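Local coordinates for protein gamma-D-glutamyl-L-lysine dipeptidyl-peptidase (Bacillus cereus ATCC 10987, PDB 3H41) that probably cleaves gamma-D-glutamyl-L-lysine bonds in bacterial cell-wall peptides as an NlpC/P60 cysteine peptidase, releasing the dipeptide L-Ala-gamma-D-Glu, at residues A[117-129]-A[139-151]. Residues are numbered along the deposited sequence; the frame is centred on the assembly and turned at random.
Sequences EPFVLVTKPTAIL and SLEVSYNTRLPLL
Strand 119-122 runs antiparallel to strand 147-151, their axes at 136°, and strand 126-129 pairs in the same sense with strand 139-143. Val120 and Leu148 exchange both backbone bonds, as do Ala127 with Val142 and Leu129 with Leu140. Between the two zones of pairing the register shifts by one residue: 123-125 loops out while a type II turn runs from Ser143 to Thr146. Asn145 N bonds to Val122 O at 2.9 Å, and Tyr144 N reaches Pro125 O from well above the carbonyl plane. Within the turn, Ser143 O accepts from both Thr146 N and Thr146 OG1. Each segment supplies two strands to one antiparallel sheet, where 139-143 and 126-131 form a hairpin at the margin and 119-122 lies between 147-153 and 175-178; the sheet is that of the second, SH3-like (SH3b2) domain. Leu129 CD1 packs against Val142 CG1 and meets Leu148 CD1 tip to tip at 3.6 Å, a contact that joins the two pairing zones. On the opposite face from Leu129, Val142 and Leu148, Arg147 CB and CG lie over one face of the Phe119 ring, CG in a CH-pi contact 4.1 Å from the centroid. A bend at chi2 (102°) sets the guanidinium beside Leu121, whose CD1 lies over one of its faces, while NE and NH2 both grip Asn145 OD1; NH1 bonds to Gln181. The Tyr144 ring has Lys124 O at its edge, and its hydroxyl bonds to Ser226 of the catalytic domain. Farther along the hairpin, Thr126 OG1 donates to the anti lone pair of Glu141 OE2 at 2.7 Å, an oxygen also bonded by Trp40.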
ATOM      1  N   GLU A 117      -8.153   2.810  18.991  1.00 23.35           N
ATOM      2  CA  GLU A 117      -7.262   3.419  19.976  1.00 19.94           C
ATOM      3  C   GLU A 117      -6.055   4.030  19.271  1.00 20.93           C
ATOM      4  O   GLU A 117      -5.842   3.762  18.076  1.00 21.80           O
ATOM      5  CB  GLU A 117      -6.849   2.372  21.049  1.00 22.31           C
ATOM      6  CG  GLU A 117      -8.000   2.020  22.024  1.00 26.32           C
ATOM      7  CD  GLU A 117      -7.625   1.072  23.209  1.00 39.08           C
ATOM      8  OE1 GLU A 117      -6.411   0.728  23.407  1.00 29.14           O
ATOM      9  OE2 GLU A 117      -8.580   0.691  23.961  1.00 29.44           O
ATOM     10  N   PRO A 118      -5.270   4.878  19.980  1.00 18.51           N
ATOM     11  CA  PRO A 118      -4.042   5.409  19.408  1.00 18.76           C
ATOM     12  C   PRO A 118      -3.118   4.291  18.903  1.00 17.77           C
ATOM     13  O   PRO A 118      -3.110   3.186  19.459  1.00 14.38           O
ATOM     14  CB  PRO A 118      -3.412   6.197  20.560  1.00 18.49           C
ATOM     15  CG  PRO A 118      -4.637   6.640  21.398  1.00 14.90           C
ATOM     16  CD  PRO A 118      -5.549   5.438  21.312  1.00 17.42           C
ATOM     17  N   PHE A 119      -2.393   4.579  17.829  1.00 18.46           N
ATOM     18  CA  PHE A 119      -1.625   3.562  17.113  1.00 15.76           C
ATOM     19  C   PHE A 119      -0.261   4.086  16.720  1.00 16.13           C
ATOM     20  O   PHE A 119      -0.020   5.290  16.667  1.00 16.73           O
ATOM     21  CB  PHE A 119      -2.371   3.019  15.903  1.00 13.58           C
ATOM     22  CG  PHE A 119      -2.707   4.047  14.836  1.00 14.74           C
ATOM     23  CD1 PHE A 119      -1.729   4.570  13.991  1.00 16.99           C
ATOM     24  CD2 PHE A 119      -4.033   4.409  14.604  1.00 21.05           C
ATOM     25  CE1 PHE A 119      -2.045   5.494  13.017  1.00 20.87           C
ATOM     26  CE2 PHE A 119      -4.366   5.347  13.621  1.00 29.37           C
ATOM     27  CZ  PHE A 119      -3.366   5.905  12.835  1.00 30.02           C
ATOM     28  N   VAL A 120       0.631   3.140  16.434  1.00 14.10           N
ATOM     29  CA  VAL A 120       1.929   3.417  15.900  1.00 13.40           C
ATOM     30  C   VAL A 120       1.844   3.173  14.409  1.00 13.53           C
ATOM     31  O   VAL A 120       1.300   2.148  13.974  1.00 12.21           O
ATOM     32  CB  VAL A 120       3.011   2.475  16.504  1.00 14.40           C
ATOM     33  CG1 VAL A 120       4.380   2.703  15.815  1.00 13.20           C
ATOM     34  CG2 VAL A 120       3.127   2.698  18.027  1.00 15.06           C
ATOM     35  N   LEU A 121       2.318   4.139  13.637  1.00 14.10           N
ATOM     36  CA  LEU A 121       2.371   4.037  12.182  1.00 13.16           C
ATOM     37  C   LEU A 121       3.842   3.834  11.821  1.00 12.38           C
ATOM     38  O   LEU A 121       4.709   4.577  12.274  1.00 12.02           O
ATOM     39  CB  LEU A 121       1.818   5.293  11.516  1.00 14.12           C
ATOM     40  CG  LEU A 121       1.698   5.131   9.976  1.00 13.47           C
ATOM     41  CD1 LEU A 121       0.342   5.408   9.453  1.00 19.27           C
ATOM     42  CD2 LEU A 121       2.712   6.081   9.357  1.00 22.56           C
ATOM     43  N   VAL A 122       4.139   2.799  11.052  1.00 11.87           N
ATOM     44  CA  VAL A 122       5.498   2.501  10.707  1.00 11.24           C
ATOM     45  C   VAL A 122       5.916   3.522   9.620  1.00 10.05           C
ATOM     46  O   VAL A 122       5.225   3.653   8.616  1.00 11.26           O
ATOM     47  CB  VAL A 122       5.606   1.071  10.178  1.00  9.97           C
ATOM     48  CG1 VAL A 122       7.003   0.791   9.651  1.00 10.52           C
ATOM     49  CG2 VAL A 122       5.244   0.095  11.253  1.00 10.23           C
ATOM     50  N   THR A 123       7.026   4.221   9.826  1.00 10.71           N
ATOM     51  CA  THR A 123       7.369   5.393   9.020  1.00 11.64           C
ATOM     52  C   THR A 123       8.689   5.256   8.232  1.00 13.15           C
ATOM     53  O   THR A 123       9.137   6.203   7.616  1.00 13.39           O
ATOM     54  CB  THR A 123       7.395   6.679   9.888  1.00 16.73           C
ATOM     55  OG1 THR A 123       8.190   6.448  11.062  1.00 18.76           O
ATOM     56  CG2 THR A 123       5.964   7.055  10.295  1.00 16.79           C
ATOM     57  N   LYS A 124       9.329   4.105   8.308  1.00 13.70           N
ATOM     58  CA  LYS A 124      10.405   3.743   7.394  1.00 13.84           C
ATOM     59  C   LYS A 124       9.884   2.755   6.329  1.00 12.89           C
ATOM     60  O   LYS A 124       8.886   2.091   6.538  1.00 11.86           O
ATOM     61  CB  LYS A 124      11.549   3.090   8.162  1.00 13.21           C
ATOM     62  CG  LYS A 124      12.217   4.035   9.156  1.00 14.11           C
ATOM     63  CD  LYS A 124      13.159   4.978   8.435  1.00 26.22           C
ATOM     64  CE  LYS A 124      14.061   5.735   9.429  1.00 36.14           C
ATOM     65  NZ  LYS A 124      13.249   6.644  10.299  1.00 32.62           N
ATOM     66  N   PRO A 125      10.602   2.618   5.208  1.00 13.17           N
ATOM     67  CA  PRO A 125      10.092   1.760   4.111  1.00 14.43           C
ATOM     68  C   PRO A 125       9.673   0.356   4.549  1.00 12.28           C
ATOM     69  O   PRO A 125       8.594  -0.135   4.206  1.00 11.39           O
ATOM     70  CB  PRO A 125      11.282   1.707   3.149  1.00 15.85           C
ATOM     71  CG  PRO A 125      11.976   3.044   3.375  1.00 17.20           C
ATOM     72  CD  PRO A 125      11.895   3.256   4.863  1.00 15.84           C
ATOM     73  N   THR A 126      10.548  -0.294   5.303  1.00 10.29           N
ATOM     74  CA  THR A 126      10.138  -1.409   6.134  1.00  9.62           C
ATOM     75  C   THR A 126      10.855  -1.269   7.488  1.00 11.61           C
ATOM     76  O   THR A 126      11.796  -0.475   7.635  1.00 13.02           O
ATOM     77  CB  THR A 126      10.470  -2.785   5.537  1.00 11.62           C
ATOM     78  OG1 THR A 126      11.891  -2.991   5.475  1.00 13.72           O
ATOM     79  CG2 THR A 126       9.818  -2.995   4.145  1.00 12.29           C
ATOM     80  N   ALA A 127      10.403  -2.036   8.461  1.00  9.11           N
ATOM     81  CA  ALA A 127      11.061  -2.057   9.781  1.00 11.63           C
ATOM     82  C   ALA A 127      10.864  -3.412  10.388  1.00 12.05           C
ATOM     83  O   ALA A 127       9.920  -4.104  10.007  1.00 12.42           O
ATOM     84  CB  ALA A 127      10.422  -0.989  10.706  1.00 10.65           C
ATOM     85  N   ILE A 128      11.704  -3.771  11.366  1.00 11.97           N
ATOM     86  CA  ILE A 128      11.556  -5.033  12.121  1.00 14.26           C
ATOM     87  C   ILE A 128      10.766  -4.830  13.435  1.00 14.75           C
ATOM     88  O   ILE A 128      11.085  -3.967  14.248  1.00 14.42           O
ATOM     89  CB  ILE A 128      12.924  -5.723  12.389  1.00 12.25           C
ATOM     90  CG1 ILE A 128      13.731  -5.843  11.087  1.00 13.30           C
ATOM     91  CG2 ILE A 128      12.749  -7.192  13.096  1.00  8.85           C
ATOM     92  CD1 ILE A 128      13.028  -6.614   9.957  1.00 12.01           C
ATOM     93  N   LEU A 129       9.712  -5.635  13.589  1.00 13.76           N
ATOM     94  CA  LEU A 129       8.975  -5.784  14.856  1.00 15.12           C
ATOM     95  C   LEU A 129       9.496  -7.013  15.559  1.00 14.19           C
ATOM     96  O   LEU A 129       9.668  -8.060  14.905  1.00 18.59           O
ATOM     97  CB  LEU A 129       7.482  -6.002  14.590  1.00 13.76           C
ATOM     98  CG  LEU A 129       6.615  -4.815  14.289  1.00 26.81           C
ATOM     99  CD1 LEU A 129       5.210  -5.284  14.045  1.00 22.27           C
ATOM    100  CD2 LEU A 129       6.666  -3.887  15.463  1.00 33.19           C
ATOM    101  N   SER A 139      10.069 -12.597  15.030  1.00 12.62           N
ATOM    102  CA  SER A 139      10.117 -11.209  14.626  1.00 10.97           C
ATOM    103  C   SER A 139       9.425 -11.111  13.263  1.00 13.05           C
ATOM    104  O   SER A 139       9.126 -12.135  12.653  1.00 10.58           O
ATOM    105  CB  SER A 139      11.561 -10.735  14.532  1.00 13.56           C
ATOM    106  OG  SER A 139      12.336 -11.550  13.636  1.00 14.28           O
ATOM    107  N   LEU A 140       9.123  -9.896  12.818  1.00 12.33           N
ATOM    108  CA  LEU A 140       8.393  -9.693  11.556  1.00 10.92           C
ATOM    109  C   LEU A 140       8.871  -8.412  10.898  1.00 12.42           C
ATOM    110  O   LEU A 140       8.896  -7.337  11.523  1.00 13.81           O
ATOM    111  CB  LEU A 140       6.887  -9.592  11.817  1.00 15.16           C
ATOM    112  CG  LEU A 140       5.991  -9.435  10.597  1.00 16.07           C
ATOM    113  CD1 LEU A 140       6.157 -10.693   9.688  1.00 22.33           C
ATOM    114  CD2 LEU A 140       4.532  -9.286  11.030  1.00 15.63           C
ATOM    115  N   GLU A 141       9.246  -8.516   9.625  1.00 10.35           N
ATOM    116  CA  GLU A 141       9.524  -7.303   8.854  1.00 10.25           C
ATOM    117  C   GLU A 141       8.188  -6.714   8.352  1.00 11.72           C
ATOM    118  O   GLU A 141       7.475  -7.354   7.565  1.00 13.09           O
ATOM    119  CB  GLU A 141      10.448  -7.605   7.684  1.00 12.00           C
ATOM    120  CG  GLU A 141      10.832  -6.331   6.917  1.00  9.80           C
ATOM    121  CD  GLU A 141      11.793  -6.589   5.746  1.00 16.46           C
ATOM    122  OE1 GLU A 141      12.147  -7.747   5.475  1.00 12.21           O
ATOM    123  OE2 GLU A 141      12.226  -5.619   5.098  1.00 12.39           O
ATOM    124  N   VAL A 142       7.886  -5.476   8.747  1.00 10.95           N
ATOM    125  CA  VAL A 142       6.616  -4.857   8.401  1.00 10.95           C
ATOM    126  C   VAL A 142       6.832  -3.653   7.472  1.00 10.95           C
ATOM    127  O   VAL A 142       7.903  -2.998   7.484  1.00 11.39           O
ATOM    128  CB  VAL A 142       5.821  -4.436   9.637  1.00 12.14           C
ATOM    129  CG1 VAL A 142       5.343  -5.704  10.392  1.00 14.71           C
ATOM    130  CG2 VAL A 142       6.638  -3.542  10.571  1.00 12.89           C
ATOM    131  N   SER A 143       5.787  -3.336   6.708  1.00 10.48           N
ATOM    132  CA  SER A 143       5.815  -2.218   5.778  1.00 10.33           C
ATOM    133  C   SER A 143       5.513  -0.842   6.379  1.00 12.23           C
ATOM    134  O   SER A 143       4.696  -0.707   7.263  1.00 14.02           O
ATOM    135  CB  SER A 143       4.747  -2.481   4.700  1.00 12.24           C
ATOM    136  OG  SER A 143       4.562  -1.361   3.843  1.00 12.48           O
ATOM    137  N   TYR A 144       6.154   0.182   5.832  1.00 10.74           N
ATOM    138  CA  TYR A 144       5.670   1.546   5.873  1.00 10.58           C
ATOM    139  C   TYR A 144       4.147   1.505   5.807  1.00  9.46           C
ATOM    140  O   TYR A 144       3.545   0.764   5.021  1.00 10.63           O
ATOM    141  CB  TYR A 144       6.206   2.333   4.654  1.00 12.23           C
ATOM    142  CG  TYR A 144       5.800   3.775   4.700  1.00 13.00           C
ATOM    143  CD1 TYR A 144       6.429   4.653   5.569  1.00 14.95           C
ATOM    144  CD2 TYR A 144       4.731   4.256   3.942  1.00 10.52           C
ATOM    145  CE1 TYR A 144       6.043   5.988   5.644  1.00 12.45           C
ATOM    146  CE2 TYR A 144       4.321   5.603   4.026  1.00 10.86           C
ATOM    147  CZ  TYR A 144       4.992   6.461   4.902  1.00 13.84           C
ATOM    148  OH  TYR A 144       4.640   7.803   5.072  1.00  8.97           O
ATOM    149  N   ASN A 145       3.532   2.289   6.672  1.00 10.26           N
ATOM    150  CA  ASN A 145       2.073   2.521   6.666  1.00 10.97           C
ATOM    151  C   ASN A 145       1.273   1.451   7.402  1.00 10.26           C
ATOM    152  O   ASN A 145       0.049   1.509   7.412  1.00 13.51           O
ATOM    153  CB  ASN A 145       1.511   2.689   5.247  1.00 12.08           C
ATOM    154  CG  ASN A 145       0.119   3.311   5.244  1.00 18.30           C
ATOM    155  OD1 ASN A 145      -0.162   4.264   5.998  1.00 14.41           O
ATOM    156  ND2 ASN A 145      -0.777   2.745   4.419  1.00 17.10           N
ATOM    157  N   THR A 146       1.960   0.479   7.990  1.00 11.49           N
ATOM    158  CA  THR A 146       1.360  -0.486   8.937  1.00 12.79           C
ATOM    159  C   THR A 146       0.955   0.287  10.201  1.00 11.70           C
ATOM    160  O   THR A 146       1.726   1.140  10.664  1.00 12.80           O
ATOM    161  CB  THR A 146       2.363  -1.597   9.272  1.00 10.37           C
ATOM    162  OG1 THR A 146       2.747  -2.315   8.051  1.00 11.40           O
ATOM    163  CG2 THR A 146       1.798  -2.576  10.346  1.00 14.25           C
ATOM    164  N   ARG A 147      -0.253   0.037  10.712  1.00 12.27           N
ATOM    165  CA  ARG A 147      -0.741   0.659  11.927  1.00 11.28           C
ATOM    166  C   ARG A 147      -1.086  -0.418  12.932  1.00 12.11           C
ATOM    167  O   ARG A 147      -1.857  -1.306  12.626  1.00 11.71           O
ATOM    168  CB  ARG A 147      -1.981   1.510  11.689  1.00 14.33           C
ATOM    169  CG  ARG A 147      -1.816   2.623  10.680  1.00 15.76           C
ATOM    170  CD  ARG A 147      -2.437   2.239   9.315  1.00 17.58           C
ATOM    171  NE  ARG A 147      -2.235   3.316   8.347  1.00 16.16           N
ATOM    172  CZ  ARG A 147      -2.914   4.468   8.342  1.00 17.97           C
ATOM    173  NH1 ARG A 147      -3.894   4.696   9.206  1.00 20.73           N
ATOM    174  NH2 ARG A 147      -2.624   5.391   7.454  1.00 17.63           N
ATOM    175  N   LEU A 148      -0.507  -0.332  14.130  1.00 13.08           N
ATOM    176  CA  LEU A 148      -0.830  -1.253  15.205  1.00 14.19           C
ATOM    177  C   LEU A 148      -1.109  -0.488  16.501  1.00 11.54           C
ATOM    178  O   LEU A 148      -0.446   0.521  16.796  1.00 14.68           O
ATOM    179  CB  LEU A 148       0.295  -2.260  15.403  1.00 13.93           C
ATOM    180  CG  LEU A 148       0.602  -3.166  14.202  1.00 15.41           C
ATOM    181  CD1 LEU A 148       1.986  -3.784  14.363  1.00 13.70           C
ATOM    182  CD2 LEU A 148      -0.448  -4.255  13.986  1.00 13.12           C
ATOM    183  N   PRO A 149      -2.071  -0.973  17.289  1.00 12.43           N
ATOM    184  CA  PRO A 149      -2.388  -0.238  18.528  1.00 13.78           C
ATOM    185  C   PRO A 149      -1.181  -0.086  19.471  1.00 13.37           C
ATOM    186  O   PRO A 149      -0.436  -1.045  19.691  1.00 15.80           O
ATOM    187  CB  PRO A 149      -3.453  -1.113  19.190  1.00 15.18           C
ATOM    188  CG  PRO A 149      -4.041  -1.935  18.104  1.00 18.46           C
ATOM    189  CD  PRO A 149      -2.943  -2.138  17.104  1.00 12.83           C
ATOM    190  N   LEU A 150      -1.015   1.105  20.023  1.00 15.70           N
ATOM    191  CA  LEU A 150       0.074   1.409  20.916  1.00 15.90           C
ATOM    192  C   LEU A 150      -0.308   0.872  22.288  1.00 16.70           C
ATOM    193  O   LEU A 150      -1.395   1.183  22.779  1.00 14.04           O
ATOM    194  CB  LEU A 150       0.287   2.906  21.020  1.00 17.11           C
ATOM    195  CG  LEU A 150       1.333   3.457  22.001  1.00 21.65           C
ATOM    196  CD1 LEU A 150       2.749   3.050  21.594  1.00 20.13           C
ATOM    197  CD2 LEU A 150       1.176   4.991  22.061  1.00 27.62           C
ATOM    198  N   LEU A 151       0.589   0.087  22.889  1.00 12.63           N
ATOM    199  CA  LEU A 151       0.393  -0.352  24.265  1.00 13.99           C
ATOM    200  C   LEU A 151       1.188   0.456  25.291  1.00 14.42           C
ATOM    201  O   LEU A 151       0.686   0.729  26.378  1.00 16.98           O
ATOM    202  CB  LEU A 151       0.709  -1.821  24.393  1.00 13.38           C
ATOM    203  CG  LEU A 151      -0.083  -2.776  23.497  1.00 15.78           C
ATOM    204  CD1 LEU A 151       0.540  -4.162  23.560  1.00 17.49           C
ATOM    205  CD2 LEU A 151      -1.551  -2.811  23.874  1.00 15.83           C
TER
HETATM  206  O   HOH W   1      -3.714   0.011  23.038  1.00 30.95           O
HETATM  207  O   HOH W   2      -3.469   2.773  22.037  1.00 20.68           O